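Local structure of L-lysine 6-monooxygenase involved in desferrioxamine biosynthesis (Erwinia amylovora CFBP1430, 5O8P) at residues N6-G17 and W150-T159; E174-Y182 and G335-H343. The protein probably catalyses the FAD- and NADPH-dependent N-hydroxylation of cadaverine, an early step in making the siderophore desferrioxamine. All blocks are in the same frame, centred on the assembly; numbering follows the deposited sequence.

Contact 1 (N6-G17 and W150-T159). With FAD (flavin-adenine dinucleotide), chain C.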
loop_
_atom_site.group_PDB
_atom_site.type_symbol
_atom_site.label_atom_id
_atom_site.label_comp_id
_atom_site.label_asym_id
_atom_site.label_seq_id
_atom_site.Cartn_x
_atom_site.Cartn_y
_atom_site.Cartn_z
ATOM N N ASN B 6 13.158 -20.413 52.711
ATOM C CA ASN B 6 14.270 -19.583 53.272
ATOM C C ASN B 6 13.976 -18.070 53.147
ATOM O O ASN B 6 13.516 -17.458 54.115
ATOM C CB ASN B 6 15.608 -19.988 52.613
ATOM C CG ASN B 6 16.801 -19.207 53.143
ATOM O OD1 ASN B 6 16.997 -19.124 54.352
ATOM N ND2 ASN B 6 17.618 -18.646 52.236
ATOM N N THR B 7 14.186 -17.472 51.961
ATOM C CA THR B 7 13.892 -16.036 51.726
ATOM C C THR B 7 12.495 -15.878 51.124
ATOM O O THR B 7 12.178 -16.548 50.142
ATOM C CB THR B 7 14.930 -15.345 50.802
ATOM O OG1 THR B 7 14.585 -15.535 49.426
ATOM C CG2 THR B 7 16.361 -15.864 51.034
ATOM N N ILE B 8 11.675 -14.986 51.678
ATOM C CA ILE B 8 10.332 -14.748 51.133
ATOM C C ILE B 8 10.383 -13.755 49.962
ATOM O O ILE B 8 11.020 -12.727 50.051
ATOM C CB ILE B 8 9.322 -14.290 52.218
ATOM C CG1 ILE B 8 7.885 -14.480 51.710
ATOM C CG2 ILE B 8 9.524 -12.829 52.656
ATOM C CD1 ILE B 8 6.818 -14.342 52.778
ATOM N N TYR B 9 9.723 -14.081 48.859
ATOM C CA TYR B 9 9.741 -13.228 47.660
ATOM C C TYR B 9 8.589 -12.224 47.722
ATOM O O TYR B 9 7.538 -12.486 48.346
ATOM C CB TYR B 9 9.670 -14.079 46.387
ATOM C CG TYR B 9 10.962 -14.791 46.058
ATOM C CD1 TYR B 9 11.968 -14.147 45.328
ATOM C CD2 TYR B 9 11.190 -16.111 46.479
ATOM C CE1 TYR B 9 13.155 -14.794 45.021
ATOM C CE2 TYR B 9 12.379 -16.764 46.178
ATOM C CZ TYR B 9 13.357 -16.101 45.455
ATOM O OH TYR B 9 14.530 -16.739 45.135
ATOM N N ASP B 10 8.775 -11.076 47.065
ATOM C CA ASP B 10 7.712 -10.053 46.980
ATOM C C ASP B 10 6.594 -10.562 46.094
ATOM O O ASP B 10 5.406 -10.353 46.383
ATOM C CB ASP B 10 8.248 -8.716 46.461
ATOM C CG ASP B 10 9.124 -7.994 47.481
ATOM O OD1 ASP B 10 8.686 -7.809 48.645
ATOM O OD2 ASP B 10 10.261 -7.601 47.116
ATOM N N PHE B 11 6.996 -11.209 45.002
ATOM C CA PHE B 11 6.087 -11.982 44.177
ATOM C C PHE B 11 6.815 -13.130 43.484
ATOM O O PHE B 11 8.034 -13.060 43.258
ATOM C CB PHE B 11 5.410 -11.080 43.136
ATOM C CG PHE B 11 6.302 -10.694 41.992
ATOM C CD1 PHE B 11 7.187 -9.641 42.112
ATOM C CD2 PHE B 11 6.259 -11.395 40.797
ATOM C CE1 PHE B 11 8.013 -9.277 41.049
ATOM C CE2 PHE B 11 7.087 -11.052 39.739
ATOM C CZ PHE B 11 7.963 -9.984 39.858
ATOM N N ILE B 12 6.059 -14.174 43.143
ATOM C CA ILE B 12 6.547 -15.250 42.278
ATOM C C ILE B 12 5.652 -15.316 41.057
ATOM O O ILE B 12 4.429 -15.384 41.193
ATOM C CB ILE B 12 6.501 -16.634 42.968
ATOM C CG1 ILE B 12 7.484 -16.705 44.118
ATOM C CG2 ILE B 12 6.850 -17.750 41.984
ATOM C CD1 ILE B 12 7.186 -17.858 45.051
ATOM N N GLY B 13 6.264 -15.313 39.879
ATOM C CA GLY B 13 5.536 -15.536 38.635
ATOM C C GLY B 13 5.625 -17.008 38.311
ATOM O O GLY B 13 6.717 -17.580 38.325
ATOM N N ILE B 14 4.484 -17.635 38.040
ATOM C CA ILE B 14 4.444 -19.048 37.650
ATOM C C ILE B 14 4.053 -19.126 36.183
ATOM O O ILE B 14 2.940 -18.800 35.831
ATOM C CB ILE B 14 3.427 -19.825 38.491
ATOM C CG1 ILE B 14 3.803 -19.750 39.966
ATOM C CG2 ILE B 14 3.313 -21.268 38.008
ATOM C CD1 ILE B 14 2.745 -20.327 40.891
ATOM N N GLY B 15 4.975 -19.576 35.350
ATOM C CA GLY B 15 4.827 -19.599 33.899
ATOM C C GLY B 15 5.626 -18.467 33.300
ATOM O O GLY B 15 5.568 -17.369 33.813
ATOM N N ILE B 16 6.403 -18.739 32.256
ATOM C CA ILE B 16 7.176 -17.718 31.559
ATOM C C ILE B 16 6.817 -17.763 30.072
ATOM O O ILE B 16 7.582 -18.241 29.200
ATOM C CB ILE B 16 8.697 -17.860 31.786
ATOM C CG1 ILE B 16 9.018 -17.863 33.277
ATOM C CG2 ILE B 16 9.451 -16.701 31.137
ATOM C CD1 ILE B 16 10.425 -18.345 33.580
ATOM N N GLY B 17 5.616 -17.276 29.803
ATOM C CA GLY B 17 5.205 -16.955 28.445
ATOM C C GLY B 17 5.661 -15.552 28.158
ATOM O O GLY B 17 6.360 -14.970 28.980
ATOM N N TRP B 150 8.947 -22.505 47.590
ATOM C CA TRP B 150 9.201 -21.096 47.401
ATOM C C TRP B 150 8.141 -20.371 48.199
ATOM O O TRP B 150 6.960 -20.734 48.159
ATOM C CB TRP B 150 9.090 -20.743 45.928
ATOM C CG TRP B 150 9.934 -21.590 45.033
ATOM C CD1 TRP B 150 9.667 -22.855 44.606
ATOM C CD2 TRP B 150 11.176 -21.226 44.437
ATOM N NE1 TRP B 150 10.669 -23.301 43.783
ATOM C CE2 TRP B 150 11.610 -22.317 43.660
ATOM C CE3 TRP B 150 11.966 -20.077 44.487
ATOM C CZ2 TRP B 150 12.806 -22.300 42.941
ATOM C CZ3 TRP B 150 13.145 -20.048 43.770
ATOM C CH2 TRP B 150 13.560 -21.157 43.006
ATOM N N LEU B 151 8.566 -19.366 48.953
ATOM C CA LEU B 151 7.655 -18.554 49.744
ATOM C C LEU B 151 7.468 -17.220 49.064
ATOM O O LEU B 151 8.399 -16.707 48.435
ATOM C CB LEU B 151 8.224 -18.376 51.142
ATOM C CG LEU B 151 8.253 -19.686 51.931
ATOM C CD1 LEU B 151 9.241 -19.657 53.092
ATOM C CD2 LEU B 151 6.846 -20.024 52.392
ATOM N N ALA B 152 6.259 -16.668 49.168
ATOM C CA ALA B 152 5.947 -15.399 48.502
ATOM C C ALA B 152 4.662 -14.751 48.984
ATOM O O ALA B 152 3.658 -15.427 49.254
ATOM C CB ALA B 152 5.863 -15.597 46.995
ATOM N N HIS B 153 4.695 -13.425 49.049
ATOM C CA HIS B 153 3.536 -12.637 49.460
ATOM C C HIS B 153 2.472 -12.595 48.373
ATOM O O HIS B 153 1.264 -12.593 48.674
ATOM C CB HIS B 153 3.964 -11.220 49.835
ATOM C CG HIS B 153 4.779 -11.154 51.091
ATOM N ND1 HIS B 153 4.204 -11.229 52.343
ATOM C CD2 HIS B 153 6.116 -11.027 51.290
ATOM C CE1 HIS B 153 5.152 -11.148 53.259
ATOM N NE2 HIS B 153 6.322 -11.031 52.647
ATOM N N ARG B 154 2.933 -12.565 47.121
ATOM C CA ARG B 154 2.074 -12.458 45.965
ATOM C C ARG B 154 2.455 -13.438 44.859
ATOM O O ARG B 154 3.631 -13.730 44.634
ATOM C CB ARG B 154 2.174 -11.038 45.420
ATOM C CG ARG B 154 1.653 -9.960 46.358
ATOM C CD ARG B 154 2.045 -8.592 45.883
ATOM N NE ARG B 154 3.314 -8.248 46.509
ATOM C CZ ARG B 154 3.462 -7.490 47.590
ATOM N NH1 ARG B 154 2.410 -6.942 48.200
ATOM N NH2 ARG B 154 4.692 -7.273 48.064
ATOM N N LEU B 155 1.446 -13.928 44.148
ATOM C CA LEU B 155 1.638 -14.764 42.961
ATOM C C LEU B 155 1.090 -14.077 41.719
ATOM O O LEU B 155 0.093 -13.361 41.787
ATOM C CB LEU B 155 0.890 -16.082 43.143
ATOM C CG LEU B 155 1.233 -16.902 44.373
ATOM C CD1 LEU B 155 0.239 -18.039 44.519
ATOM C CD2 LEU B 155 2.658 -17.407 44.254
ATOM N N VAL B 156 1.717 -14.315 40.579
ATOM C CA VAL B 156 1.173 -13.859 39.304
ATOM C C VAL B 156 1.223 -15.054 38.351
ATOM O O VAL B 156 2.302 -15.528 37.971
ATOM C CB VAL B 156 1.838 -12.543 38.791
ATOM C CG1 VAL B 156 3.214 -12.331 39.388
ATOM C CG2 VAL B 156 1.923 -12.468 37.268
ATOM N N LEU B 157 0.029 -15.531 37.988
ATOM C CA LEU B 157 -0.151 -16.756 37.200
ATOM C C LEU B 157 -0.163 -16.457 35.697
ATOM O O LEU B 157 -1.170 -16.018 35.160
ATOM C CB LEU B 157 -1.450 -17.457 37.616
ATOM C CG LEU B 157 -1.630 -17.719 39.114
ATOM C CD1 LEU B 157 -2.938 -18.430 39.417
ATOM C CD2 LEU B 157 -0.475 -18.507 39.693
ATOM N N GLY B 158 0.970 -16.676 35.034
ATOM C CA GLY B 158 1.092 -16.514 33.589
ATOM C C GLY B 158 1.249 -17.850 32.890
ATOM O O GLY B 158 2.068 -17.983 31.987
ATOM N N THR B 159 0.440 -18.817 33.330
ATOM C CA THR B 159 0.506 -20.230 32.943
ATOM C C THR B 159 0.184 -20.420 31.458
ATOM O O THR B 159 0.724 -21.301 30.810
ATOM C CB THR B 159 -0.483 -21.062 33.838
ATOM O OG1 THR B 159 0.228 -21.562 34.979
ATOM C CG2 THR B 159 -1.154 -22.247 33.126
HETATM P PA FAD C . 2.475 -19.284 27.050
HETATM O O1A FAD C . 3.385 -19.617 25.882
HETATM O O2A FAD C . 1.206 -20.078 27.248
HETATM O O5B FAD C . 3.408 -19.400 28.363
HETATM C C5B FAD C . 3.099 -20.260 29.454
HETATM C C4B FAD C . 4.331 -20.924 30.058
HETATM O O4B FAD C . 4.012 -21.402 31.375
HETATM C C3B FAD C . 4.792 -22.139 29.261
HETATM O O3B FAD C . 6.211 -22.056 29.072
HETATM C C2B FAD C . 4.351 -23.339 30.098
HETATM O O2B FAD C . 5.207 -24.481 29.985
HETATM C C1B FAD C . 4.395 -22.778 31.506
HETATM N N9A FAD C . 3.603 -23.511 32.531
HETATM C C8A FAD C . 2.309 -23.893 32.491
HETATM N N7A FAD C . 1.969 -24.539 33.641
HETATM C C5A FAD C . 3.059 -24.572 34.438
HETATM C C6A FAD C . 3.414 -25.097 35.785
HETATM N N6A FAD C . 2.500 -25.743 36.549
HETATM N N1A FAD C . 4.684 -24.906 36.232
HETATM C C2A FAD C . 5.616 -24.268 35.492
HETATM N N3A FAD C . 5.362 -23.778 34.264
HETATM C C4A FAD C . 4.131 -23.892 33.696
HETATM N N1 FAD C . -0.773 -12.436 20.133
HETATM C C2 FAD C . -0.343 -11.246 19.637
HETATM O O2 FAD C . -0.644 -10.204 20.262
HETATM N N3 FAD C . 0.398 -11.157 18.510
HETATM C C4 FAD C . 0.750 -12.246 17.802
HETATM O O4 FAD C . 1.429 -12.137 16.762
HETATM C C4X FAD C . 0.319 -13.584 18.277
HETATM N N5 FAD C . 0.643 -14.716 17.614
HETATM C C5X FAD C . 0.231 -15.922 18.073
HETATM C C6 FAD C . 0.593 -17.054 17.347
HETATM C C7 FAD C . 0.207 -18.328 17.757
HETATM C C7M FAD C . 0.609 -19.539 16.952
HETATM C C8 FAD C . -0.607 -18.473 18.998
HETATM C C8M FAD C . -1.037 -19.839 19.463
HETATM C C9 FAD C . -0.978 -17.345 19.731
HETATM C C9A FAD C . -0.595 -16.052 19.329
HETATM N N10 FAD C . -0.947 -14.862 20.052
HETATM C C10 FAD C . -0.495 -13.619 19.526
HETATM C "C1'" FAD C . -1.748 -14.858 21.307
HETATM C "C2'" FAD C . -0.865 -14.851 22.577
HETATM O "O2'" FAD C . 0.184 -13.867 22.456
HETATM C "C3'" FAD C . -0.249 -16.221 22.916
HETATM O "O3'" FAD C . -1.282 -17.192 23.147
HETATM C "C4'" FAD C . 0.672 -16.189 24.142
HETATM O "O4'" FAD C . 1.632 -17.247 24.045
HETATM C "C5'" FAD C . -0.087 -16.335 25.458
HETATM O "O5'" FAD C . 0.701 -15.781 26.514
HETATM P P FAD C . 1.170 -16.693 27.744
HETATM O O1P FAD C . 2.040 -15.844 28.649
HETATM O O2P FAD C . -0.110 -17.282 28.266
HETATM O O3P FAD C . 2.110 -17.705 26.883
#
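I12 exchanges backbone hydrogen bonds with both neighbours of L155: its N donates to R154 O at 2.9 Å and its O accepts from V156 N. I14 repeats the pattern between V156 and G158, so 11-14 and 155-157 run parallel, their axes 17° apart. The side chain of I12 turns back along the sheet, CG1 lying anti to the carbonyl carbon (chi1 -67°), which lays CD1 against A152 CB and the CB of W150, the latter 3.6 Å from I12 CD1. Further on, the branches of I14 and L157 lie side by side, I14 CD1 to L157 CD2 at 3.9 Å.

Around D10 the strand is interrupted. D10 O takes an N-H from R154 NE at 3.0 Å; that bond is bent to 136° and tilted from the guanidinium plane. The carboxylate of D10 keeps 4.1 Å between OD1 and R154 NH2, too far for a salt bridge, while its OD2 accepts from N34 N. Near the start of the strand, I8 CD1 sits over one face of the H153 imidazole, 3.6 Å from its centroid and close to the ring normal, a CH-pi contact. Y9 N bonds to L151 O, and the Y9 ring brings CE2 within 3.7 Å of W150 CE3.

Where the strands end, G15 CA lies 3.2 Å from FAD O4B, and G17 stands at the N-cap of helix 18-27. I16 N is held by D39, a residue that also binds FAD. Parallel strand, glycine-rich turn and helix, meeting the adenosine and pyrophosphate part of the cofactor, form the dinucleotide-binding (Rossmann-type) motif of the FAD domain.

Contact 2 (E174-Y182 and G335-H343); sequences ERFVHSSEY and GLVMATGYH. With FAD (flavin-adenine dinucleotide), chain C.
Strands 177-178 and 335-338 pair in parallel: V177 N donates to L336 O at 3.0 Å, M338 N donates to V177 O, and S179 N closes the pairing on M338 O at 3.2 Å.

On one face of the sheet M338 folds over F176. Bends at chi2 and chi3 curl the thioether back, setting M338 CE 3.7 Å from the F176 ring centroid and almost on its normal; SD lies farther above the same ring, as a Met-aromatic contact. F176 CD1 also touches M338 CB.

H178 is gripped around its ring. With CG anti to the backbone N (chi1 -170°), the imidazole extends toward the turn after M338, where NE2 donates to G341 O at 3.0 Å, the acceptor lying in the ring plane. ND1 accepts from S180 N and makes a 2.6 Å hydrogen bond with S180 OG, while M338 O rests over one ring face. These bonds fix the ring's rotation, and the edge of H178 meets the face of Y342 in a T-shaped pair with planes at 85°. A water bonded to both S179 OG and G341 N bridges the two segments.

Y342 in turn reaches the flavin: its CE1 lies 3.3 Å from FAD C8M, a methyl of the dimethylbenzene ring. Beyond the sheet, A339 packs on A204 of helix 202-213, and S179 lies near S203, which contacts NADP(+) when that cofactor is bound; none is bound to this chain in the model. The pairing thus forms the edge of the parallel, Rossmann-like sheet of the NADP(H) domain, with its exit turn leading to the isoalloxazine.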
loop_
_atom_site.group_PDB
_atom_site.type_symbol
_atom_site.label_atom_id
_atom_site.label_comp_id
_atom_site.label_asym_id
_atom_site.label_seq_id
_atom_site.Cartn_x
_atom_site.Cartn_y
_atom_site.Cartn_z
ATOM N N GLU B 174 -4.761 -39.268 18.127
ATOM C CA GLU B 174 -3.614 -39.898 17.465
ATOM C C GLU B 174 -3.522 -39.622 15.959
ATOM O O GLU B 174 -2.426 -39.581 15.433
ATOM C CB GLU B 174 -3.592 -41.411 17.728
ATOM C CG GLU B 174 -3.412 -41.777 19.206
ATOM C CD GLU B 174 -3.130 -43.277 19.460
ATOM O OE1 GLU B 174 -3.518 -44.149 18.637
ATOM O OE2 GLU B 174 -2.519 -43.599 20.510
ATOM N N ARG B 175 -4.653 -39.446 15.274
ATOM C CA ARG B 175 -4.673 -39.286 13.793
ATOM C C ARG B 175 -4.621 -37.853 13.289
ATOM O O ARG B 175 -3.836 -37.536 12.398
ATOM C CB ARG B 175 -5.900 -39.959 13.191
ATOM C CG ARG B 175 -5.731 -41.451 13.091
ATOM C CD ARG B 175 -6.973 -42.132 12.589
ATOM N NE ARG B 175 -7.153 -43.409 13.266
ATOM C CZ ARG B 175 -6.424 -44.509 13.056
ATOM N NH1 ARG B 175 -5.440 -44.526 12.157
ATOM N NH2 ARG B 175 -6.685 -45.614 13.750
ATOM N N PHE B 176 -5.459 -36.987 13.840
ATOM C CA PHE B 176 -5.453 -35.586 13.437
ATOM C C PHE B 176 -4.308 -34.828 14.105
ATOM O O PHE B 176 -3.699 -35.317 15.033
ATOM C CB PHE B 176 -6.820 -34.926 13.663
ATOM C CG PHE B 176 -7.144 -34.616 15.093
ATOM C CD1 PHE B 176 -6.599 -33.491 15.722
ATOM C CD2 PHE B 176 -8.054 -35.393 15.790
ATOM C CE1 PHE B 176 -6.926 -33.181 17.031
ATOM C CE2 PHE B 176 -8.382 -35.084 17.095
ATOM C CZ PHE B 176 -7.819 -33.973 17.722
ATOM N N VAL B 177 -4.026 -33.635 13.595
ATOM C CA VAL B 177 -2.948 -32.774 14.069
ATOM C C VAL B 177 -3.539 -31.436 14.499
ATOM O O VAL B 177 -4.217 -30.800 13.702
ATOM C CB VAL B 177 -1.971 -32.502 12.909
ATOM C CG1 VAL B 177 -0.915 -31.472 13.294
ATOM C CG2 VAL B 177 -1.320 -33.780 12.427
ATOM N N HIS B 178 -3.285 -31.007 15.732
ATOM C CA HIS B 178 -3.666 -29.663 16.162
ATOM C C HIS B 178 -2.701 -28.655 15.522
ATOM O O HIS B 178 -1.551 -29.013 15.183
ATOM C CB HIS B 178 -3.616 -29.559 17.683
ATOM C CG HIS B 178 -4.219 -28.310 18.228
ATOM N ND1 HIS B 178 -3.492 -27.155 18.420
ATOM C CD2 HIS B 178 -5.480 -28.028 18.627
ATOM C CE1 HIS B 178 -4.280 -26.212 18.908
ATOM N NE2 HIS B 178 -5.490 -26.719 19.049
ATOM N N SER B 179 -3.153 -27.412 15.342
ATOM C CA SER B 179 -2.309 -26.407 14.699
ATOM C C SER B 179 -0.932 -26.312 15.360
ATOM O O SER B 179 0.087 -26.228 14.690
ATOM C CB SER B 179 -2.990 -25.047 14.725
ATOM O OG SER B 179 -3.207 -24.617 16.057
ATOM N N SER B 180 -0.917 -26.356 16.694
ATOM C CA SER B 180 0.311 -26.326 17.505
ATOM C C SER B 180 1.348 -27.401 17.180
ATOM O O SER B 180 2.524 -27.210 17.472
ATOM C CB SER B 180 -0.048 -26.436 18.980
ATOM O OG SER B 180 -0.981 -27.466 19.177
ATOM N N GLU B 181 0.915 -28.529 16.612
ATOM C CA GLU B 181 1.816 -29.596 16.209
ATOM C C GLU B 181 2.008 -29.651 14.681
ATOM O O GLU B 181 2.412 -30.697 14.133
ATOM C CB GLU B 181 1.231 -30.917 16.687
ATOM C CG GLU B 181 0.808 -30.975 18.149
ATOM C CD GLU B 181 0.067 -32.284 18.458
ATOM O OE1 GLU B 181 0.705 -33.374 18.455
ATOM O OE2 GLU B 181 -1.168 -32.233 18.679
ATOM N N TYR B 182 1.694 -28.557 13.979
ATOM C CA TYR B 182 1.627 -28.572 12.518
ATOM C C TYR B 182 2.991 -28.803 11.873
ATOM O O TYR B 182 3.139 -29.711 11.065
ATOM C CB TYR B 182 1.008 -27.276 11.955
ATOM C CG TYR B 182 1.206 -27.106 10.459
ATOM C CD1 TYR B 182 0.573 -27.965 9.556
ATOM C CD2 TYR B 182 2.029 -26.104 9.953
ATOM C CE1 TYR B 182 0.769 -27.828 8.189
ATOM C CE2 TYR B 182 2.209 -25.942 8.581
ATOM C CZ TYR B 182 1.578 -26.804 7.701
ATOM O OH TYR B 182 1.751 -26.682 6.332
ATOM N N GLY B 335 -6.056 -36.489 5.847
ATOM C CA GLY B 335 -5.394 -35.590 6.800
ATOM C C GLY B 335 -6.392 -34.608 7.363
ATOM O O GLY B 335 -7.300 -34.168 6.663
ATOM N N LEU B 336 -6.223 -34.265 8.629
ATOM C CA LEU B 336 -7.112 -33.345 9.316
ATOM C C LEU B 336 -6.275 -32.455 10.221
ATOM O O LEU B 336 -5.636 -32.935 11.136
ATOM C CB LEU B 336 -8.133 -34.131 10.124
ATOM C CG LEU B 336 -9.133 -33.353 10.970
ATOM C CD1 LEU B 336 -9.918 -32.400 10.095
ATOM C CD2 LEU B 336 -10.081 -34.306 11.681
ATOM N N VAL B 337 -6.248 -31.159 9.932
ATOM C CA VAL B 337 -5.581 -30.189 10.787
ATOM C C VAL B 337 -6.656 -29.498 11.604
ATOM O O VAL B 337 -7.502 -28.810 11.056
ATOM C CB VAL B 337 -4.788 -29.162 9.974
ATOM C CG1 VAL B 337 -4.244 -28.070 10.879
ATOM C CG2 VAL B 337 -3.656 -29.840 9.230
ATOM N N MET B 338 -6.613 -29.693 12.913
ATOM C CA MET B 338 -7.568 -29.094 13.831
ATOM C C MET B 338 -7.013 -27.751 14.352
ATOM O O MET B 338 -6.318 -27.691 15.367
ATOM C CB MET B 338 -7.838 -30.085 14.961
ATOM C CG MET B 338 -9.150 -29.867 15.670
ATOM S SD MET B 338 -10.537 -30.546 14.750
ATOM C CE MET B 338 -10.284 -32.302 15.005
ATOM N N ALA B 339 -7.307 -26.673 13.628
ATOM C CA ALA B 339 -6.874 -25.312 13.994
ATOM C C ALA B 339 -7.965 -24.620 14.797
ATOM O O ALA B 339 -8.448 -23.547 14.442
ATOM C CB ALA B 339 -6.528 -24.517 12.739
ATOM N N THR B 340 -8.329 -25.244 15.903
ATOM C CA THR B 340 -9.451 -24.817 16.713
ATOM C C THR B 340 -9.009 -23.981 17.928
ATOM O O THR B 340 -9.810 -23.717 18.840
ATOM C CB THR B 340 -10.242 -26.055 17.154
ATOM O OG1 THR B 340 -9.337 -27.041 17.680
ATOM C CG2 THR B 340 -10.986 -26.642 15.952
ATOM N N GLY B 341 -7.739 -23.569 17.941
ATOM C CA GLY B 341 -7.241 -22.656 18.954
ATOM C C GLY B 341 -7.067 -23.267 20.333
ATOM O O GLY B 341 -6.877 -24.476 20.464
ATOM N N TYR B 342 -7.158 -22.406 21.352
ATOM C CA TYR B 342 -6.766 -22.705 22.726
ATOM C C TYR B 342 -7.882 -22.334 23.710
ATOM O O TYR B 342 -8.704 -21.482 23.428
ATOM C CB TYR B 342 -5.503 -21.907 23.069
ATOM C CG TYR B 342 -4.272 -22.305 22.277
ATOM C CD1 TYR B 342 -4.118 -21.967 20.936
ATOM C CD2 TYR B 342 -3.238 -23.000 22.892
ATOM C CE1 TYR B 342 -2.990 -22.341 20.226
ATOM C CE2 TYR B 342 -2.088 -23.355 22.200
ATOM C CZ TYR B 342 -1.966 -23.029 20.863
ATOM O OH TYR B 342 -0.828 -23.394 20.165
ATOM N N HIS B 343 -7.896 -22.974 24.871
ATOM C CA HIS B 343 -8.840 -22.651 25.951
ATOM C C HIS B 343 -8.064 -22.586 27.262
ATOM O O HIS B 343 -7.149 -23.389 27.454
ATOM C CB HIS B 343 -9.952 -23.720 25.990
ATOM C CG HIS B 343 -10.861 -23.653 27.178
ATOM N ND1 HIS B 343 -11.642 -22.550 27.468
ATOM C CD2 HIS B 343 -11.163 -24.587 28.114
ATOM C CE1 HIS B 343 -12.366 -22.800 28.546
ATOM N NE2 HIS B 343 -12.092 -24.027 28.958
HETATM P PA FAD C . 2.475 -19.284 27.050
HETATM O O1A FAD C . 3.385 -19.617 25.882
HETATM O O2A FAD C . 1.206 -20.078 27.248
HETATM O O5B FAD C . 3.408 -19.400 28.363
HETATM C C5B FAD C . 3.099 -20.260 29.454
HETATM C C4B FAD C . 4.331 -20.924 30.058
HETATM O O4B FAD C . 4.012 -21.402 31.375
HETATM C C3B FAD C . 4.792 -22.139 29.261
HETATM O O3B FAD C . 6.211 -22.056 29.072
HETATM C C2B FAD C . 4.351 -23.339 30.098
HETATM O O2B FAD C . 5.207 -24.481 29.985
HETATM C C1B FAD C . 4.395 -22.778 31.506
HETATM N N9A FAD C . 3.603 -23.511 32.531
HETATM C C8A FAD C . 2.309 -23.893 32.491
HETATM N N7A FAD C . 1.969 -24.539 33.641
HETATM C C5A FAD C . 3.059 -24.572 34.438
HETATM C C6A FAD C . 3.414 -25.097 35.785
HETATM N N6A FAD C . 2.500 -25.743 36.549
HETATM N N1A FAD C . 4.684 -24.906 36.232
HETATM C C2A FAD C . 5.616 -24.268 35.492
HETATM N N3A FAD C . 5.362 -23.778 34.264
HETATM C C4A FAD C . 4.131 -23.892 33.696
HETATM N N1 FAD C . -0.773 -12.436 20.133
HETATM C C2 FAD C . -0.343 -11.246 19.637
HETATM O O2 FAD C . -0.644 -10.204 20.262
HETATM N N3 FAD C . 0.398 -11.157 18.510
HETATM C C4 FAD C . 0.750 -12.246 17.802
HETATM O O4 FAD C . 1.429 -12.137 16.762
HETATM C C4X FAD C . 0.319 -13.584 18.277
HETATM N N5 FAD C . 0.643 -14.716 17.614
HETATM C C5X FAD C . 0.231 -15.922 18.073
HETATM C C6 FAD C . 0.593 -17.054 17.347
HETATM C C7 FAD C . 0.207 -18.328 17.757
HETATM C C7M FAD C . 0.609 -19.539 16.952
HETATM C C8 FAD C . -0.607 -18.473 18.998
HETATM C C8M FAD C . -1.037 -19.839 19.463
HETATM C C9 FAD C . -0.978 -17.345 19.731
HETATM C C9A FAD C . -0.595 -16.052 19.329
HETATM N N10 FAD C . -0.947 -14.862 20.052
HETATM C C10 FAD C . -0.495 -13.619 19.526
HETATM C "C1'" FAD C . -1.748 -14.858 21.307
HETATM C "C2'" FAD C . -0.865 -14.851 22.577
HETATM O "O2'" FAD C . 0.184 -13.867 22.456
HETATM C "C3'" FAD C . -0.249 -16.221 22.916
HETATM O "O3'" FAD C . -1.282 -17.192 23.147
HETATM C "C4'" FAD C . 0.672 -16.189 24.142
HETATM O "O4'" FAD C . 1.632 -17.247 24.045
HETATM C "C5'" FAD C . -0.087 -16.335 25.458
HETATM O "O5'" FAD C . 0.701 -15.781 26.514
HETATM P P FAD C . 1.170 -16.693 27.744
HETATM O O1P FAD C . 2.040 -15.844 28.649
HETATM O O2P FAD C . -0.110 -17.282 28.266
HETATM O O3P FAD C . 2.110 -17.705 26.883
HETATM O O HOH W 1 -5.543 -23.204 16.235
#

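In the fold
From the N terminus, strand 8-14 enters the FAD-binding sheet first, and contact 1 closes when the chain returns at 150-159 after passing through strand 35-38, several helices and a beta hairpin. Only then does contact 2 open at 174-182; it closes at 335-343, once strands 194-198, 221-225 and 297-300 have been laid down. The two loops therefore follow in series, neither nesting nor crossing. The centres of contact 1 and contact 2 are 32 Å apart and their nearest atoms about 8 Å, without touching. FAD spans the gap: contact 1 meets its adenosine and pyrophosphate half, contact 2 its flavin methyl, so FAD runs from the glycine-rich turn of contact 1 to Y342, beyond the strand pair of contact 2.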